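Local atomic coordinates of N-terminal acetyltransferase B complex subunit MDM20 (Candida albicans, PDB entry 5K04), a protein that serves as the non-catalytic subunit of the NatB complex, which acetylates protein N-termini, and probably scaffolds its catalytic partner NAT3. Residues Ala365-Asn370 with Asp405-Lys410. Residues are numbered along the deposited sequence; the frame is centred on the assembly and turned at random.
Sequences AEYDSN and DKYNYK. With COA (coenzyme A), chain D.
Asp-405 turns its carboxylate onto the backbone of Ser-369 and Asn-370. Asp-405 CG, anti to the backbone N (chi1 -159°), carries the group across the gap, where the amide N of Asn-370 gives its stronger bond to Asp-405 OD2 (3.0 Å) and a weak one to OD1. OD2 also takes the side-chain NH2 of Asn-408, almost straight at 174°, from the face opposite Asn-370 N, and Asn-373 of helix 372-383 adds a further bond. A water donates to Asp-405 OD1 and Asp-368 O and accepts from Tyr-407 N, bridging the two loops.

The Tyr-407 ring then meets Tyr-367 in an offset stack, centroids 4.8 Å apart and planes at 30°; Tyr-367 CD1 sits over one face toward the rim, while Glu-366 O lies at the edge. Asn-408, the N-cap of helix 409-419, packs its CB against Ser-369 OG.

Asp-368 points away from the second segment: its OD1 forms a salt bridge with Arg-85 of the NAT3 chain, and OD2 lies doubtfully close to the coenzyme A adenine amine. The several donors round buried Asp-405 probably favour its ionised form, and they tie the cofactor-contacting loop to the start of helix 409-419.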
loop_
_atom_site.group_PDB
_atom_site.type_symbol
_atom_site.label_atom_id
_atom_site.label_comp_id
_atom_site.label_asym_id
_atom_site.label_seq_id
_atom_site.Cartn_x
_atom_site.Cartn_y
_atom_site.Cartn_z
ATOM N N ALA A 365 16.171 25.427 5.145
ATOM C CA ALA A 365 14.918 25.455 4.399
ATOM C C ALA A 365 13.742 25.083 5.297
ATOM O O ALA A 365 13.817 24.129 6.079
ATOM C CB ALA A 365 14.996 24.508 3.201
ATOM N N GLU A 366 12.642 25.839 5.172
ATOM C CA GLU A 366 11.549 25.726 6.141
ATOM C C GLU A 366 10.926 24.341 6.150
ATOM O O GLU A 366 10.453 23.886 7.195
ATOM C CB GLU A 366 10.466 26.777 5.875
ATOM C CG GLU A 366 10.056 26.929 4.425
ATOM C CD GLU A 366 8.883 27.882 4.252
ATOM O OE1 GLU A 366 8.047 27.960 5.179
ATOM O OE2 GLU A 366 8.800 28.551 3.195
ATOM N N TYR A 367 10.924 23.654 5.012
ATOM C CA TYR A 367 10.296 22.343 4.896
ATOM C C TYR A 367 11.286 21.191 5.060
ATOM O O TYR A 367 10.925 20.032 4.820
ATOM C CB TYR A 367 9.553 22.250 3.559
ATOM C CG TYR A 367 8.336 23.152 3.494
ATOM C CD1 TYR A 367 7.133 22.775 4.088
ATOM C CD2 TYR A 367 8.389 24.386 2.846
ATOM C CE1 TYR A 367 6.009 23.610 4.039
ATOM C CE2 TYR A 367 7.275 25.223 2.794
ATOM C CZ TYR A 367 6.087 24.830 3.393
ATOM O OH TYR A 367 4.986 25.651 3.337
ATOM N N ASP A 368 12.520 21.484 5.457
ATOM C CA ASP A 368 13.493 20.459 5.796
ATOM C C ASP A 368 13.349 20.051 7.257
ATOM O O ASP A 368 12.998 20.858 8.117
ATOM C CB ASP A 368 14.917 20.959 5.543
ATOM C CG ASP A 368 15.357 20.775 4.095
ATOM O OD1 ASP A 368 14.999 19.752 3.450
ATOM O OD2 ASP A 368 16.085 21.653 3.618
ATOM N N SER A 369 13.611 18.778 7.529
ATOM C CA SER A 369 13.700 18.346 8.912
ATOM C C SER A 369 15.062 18.735 9.493
ATOM O O SER A 369 16.036 18.969 8.770
ATOM C CB SER A 369 13.471 16.842 9.026
ATOM O OG SER A 369 12.116 16.494 8.776
ATOM N N ASN A 370 15.105 18.849 10.815
ATOM C CA ASN A 370 16.347 19.161 11.504
ATOM C C ASN A 370 17.118 17.873 11.756
ATOM O O ASN A 370 16.631 17.006 12.494
ATOM C CB ASN A 370 16.070 19.850 12.815
ATOM C CG ASN A 370 17.339 20.275 13.525
ATOM O OD1 ASN A 370 18.433 19.837 13.185
ATOM N ND2 ASN A 370 17.194 21.153 14.516
ATOM N N ASP A 405 10.475 21.596 14.627
ATOM C CA ASP A 405 10.683 20.718 13.474
ATOM C C ASP A 405 9.324 20.190 13.006
ATOM O O ASP A 405 8.998 19.009 13.149
ATOM C CB ASP A 405 11.668 19.574 13.857
ATOM C CG ASP A 405 12.329 18.925 12.644
ATOM O OD1 ASP A 405 12.062 19.370 11.504
ATOM O OD2 ASP A 405 13.111 17.965 12.836
ATOM N N LYS A 406 8.544 21.089 12.381
ATOM C CA LYS A 406 7.087 20.958 12.284
ATOM C C LYS A 406 6.618 19.922 11.274
ATOM O O LYS A 406 5.459 19.499 11.346
ATOM C CB LYS A 406 6.454 22.298 11.904
ATOM C CG LYS A 406 6.658 23.433 12.891
ATOM C CD LYS A 406 7.151 24.704 12.199
ATOM C CE LYS A 406 6.383 24.991 10.915
ATOM N NZ LYS A 406 4.924 25.189 11.141
ATOM N N TYR A 407 7.450 19.546 10.298
ATOM C CA TYR A 407 7.042 18.585 9.274
ATOM C C TYR A 407 7.829 17.281 9.362
ATOM O O TYR A 407 7.827 16.493 8.408
ATOM C CB TYR A 407 7.179 19.198 7.876
ATOM C CG TYR A 407 6.593 20.600 7.753
ATOM C CD1 TYR A 407 5.221 20.799 7.694
ATOM C CD2 TYR A 407 7.416 21.724 7.726
ATOM C CE1 TYR A 407 4.675 22.080 7.603
ATOM C CE2 TYR A 407 6.885 23.010 7.632
ATOM C CZ TYR A 407 5.507 23.177 7.569
ATOM O OH TYR A 407 4.965 24.433 7.477
ATOM N N ASN A 408 8.513 17.036 10.483
ATOM C CA ASN A 408 9.255 15.794 10.638
ATOM C C ASN A 408 8.261 14.661 10.806
ATOM O O ASN A 408 7.630 14.525 11.857
ATOM C CB ASN A 408 10.206 15.870 11.821
ATOM C CG ASN A 408 11.127 14.656 11.902
ATOM O OD1 ASN A 408 10.711 13.515 11.665
ATOM N ND2 ASN A 408 12.390 14.903 12.218
ATOM N N TYR A 409 8.121 13.846 9.760
ATOM C CA TYR A 409 7.082 12.830 9.755
ATOM C C TYR A 409 7.408 11.686 10.710
ATOM O O TYR A 409 6.496 11.116 11.321
ATOM C CB TYR A 409 6.851 12.325 8.325
ATOM C CG TYR A 409 7.943 11.452 7.745
ATOM C CD1 TYR A 409 8.050 10.109 8.089
ATOM C CD2 TYR A 409 8.854 11.956 6.828
ATOM C CE1 TYR A 409 9.044 9.296 7.552
ATOM C CE2 TYR A 409 9.873 11.140 6.291
ATOM C CZ TYR A 409 9.963 9.821 6.657
ATOM O OH TYR A 409 10.941 9.005 6.116
ATOM N N LYS A 410 8.689 11.335 10.864
ATOM C CA LYS A 410 9.016 10.234 11.764
ATOM C C LYS A 410 8.593 10.562 13.186
ATOM O O LYS A 410 8.040 9.709 13.888
ATOM C CB LYS A 410 10.509 9.896 11.701
ATOM C CG LYS A 410 10.915 9.218 10.392
ATOM C CD LYS A 410 12.191 8.409 10.537
ATOM C CE LYS A 410 13.390 9.258 10.834
ATOM N NZ LYS A 410 13.700 10.183 9.738
HETATM N N1A COA D . 18.615 24.314 1.131
HETATM C C2A COA D . 19.449 25.354 0.451
HETATM N N3A COA D . 19.777 24.891 -0.961
HETATM C C4A COA D . 19.438 23.591 -1.579
HETATM C C5A COA D . 18.630 22.468 -0.752
HETATM C C6A COA D . 18.161 22.935 0.682
HETATM N N6A COA D . 17.330 22.156 1.537
HETATM N N7A COA D . 18.249 21.263 -1.656
HETATM C C8A COA D . 18.713 21.472 -3.143
HETATM N N9A COA D . 19.375 22.956 -2.944
HETATM C C1B COA D . 19.829 23.720 -4.305
HETATM C C2B COA D . 21.224 24.420 -4.264
HETATM O O2B COA D . 21.486 25.824 -4.318
HETATM C C3B COA D . 21.919 23.246 -4.915
HETATM O O3B COA D . 23.296 22.969 -5.192
HETATM P P3B COA D . 24.710 22.602 -4.460
HETATM O O7A COA D . 25.081 21.210 -4.941
HETATM O O8A COA D . 25.697 23.631 -5.027
HETATM O O9A COA D . 24.456 22.683 -2.973
HETATM C C4B COA D . 20.759 22.431 -5.705
HETATM O O4B COA D . 19.379 22.924 -5.460
HETATM C C5B COA D . 21.019 20.938 -6.139
HETATM O O5B COA D . 21.040 19.845 -5.217
HETATM P P1A COA D . 20.839 18.245 -5.111
HETATM O O1A COA D . 20.759 17.722 -6.497
HETATM O O2A COA D . 21.946 17.684 -4.271
HETATM O O3A COA D . 19.474 18.095 -4.359
HETATM P P2A COA D . 18.625 17.034 -3.493
HETATM O O4A COA D . 18.922 17.307 -2.047
HETATM O O5A COA D . 18.859 15.697 -3.999
HETATM O O6A COA D . 17.134 17.557 -3.788
HETATM C CBP COA D . 14.758 18.750 -3.682
HETATM C CCP COA D . 16.411 18.782 -3.972
HETATM C CDP COA D . 14.102 20.291 -3.838
HETATM C CEP COA D . 14.013 17.654 -4.736
HETATM C CAP COA D . 14.519 18.192 -2.054
HETATM O OAP COA D . 15.414 18.667 -1.076
HETATM C C9P COA D . 13.026 17.659 -1.764
HETATM O O9P COA D . 12.045 18.427 -1.221
HETATM N N8P COA D . 12.562 16.506 -2.641
HETATM C C7P COA D . 11.107 16.431 -3.241
HETATM C C6P COA D . 10.143 17.643 -2.961
HETATM C C5P COA D . 10.289 19.129 -3.641
HETATM O O5P COA D . 10.406 20.258 -2.933
HETATM N N4P COA D . 10.398 19.149 -5.115
HETATM C C3P COA D . 11.201 19.363 -6.300
HETATM C C2P COA D . 12.122 20.498 -6.712
HETATM S S1P COA D . 11.564 22.120 -7.138
HETATM O O HOH W 1 10.339 20.318 9.754
#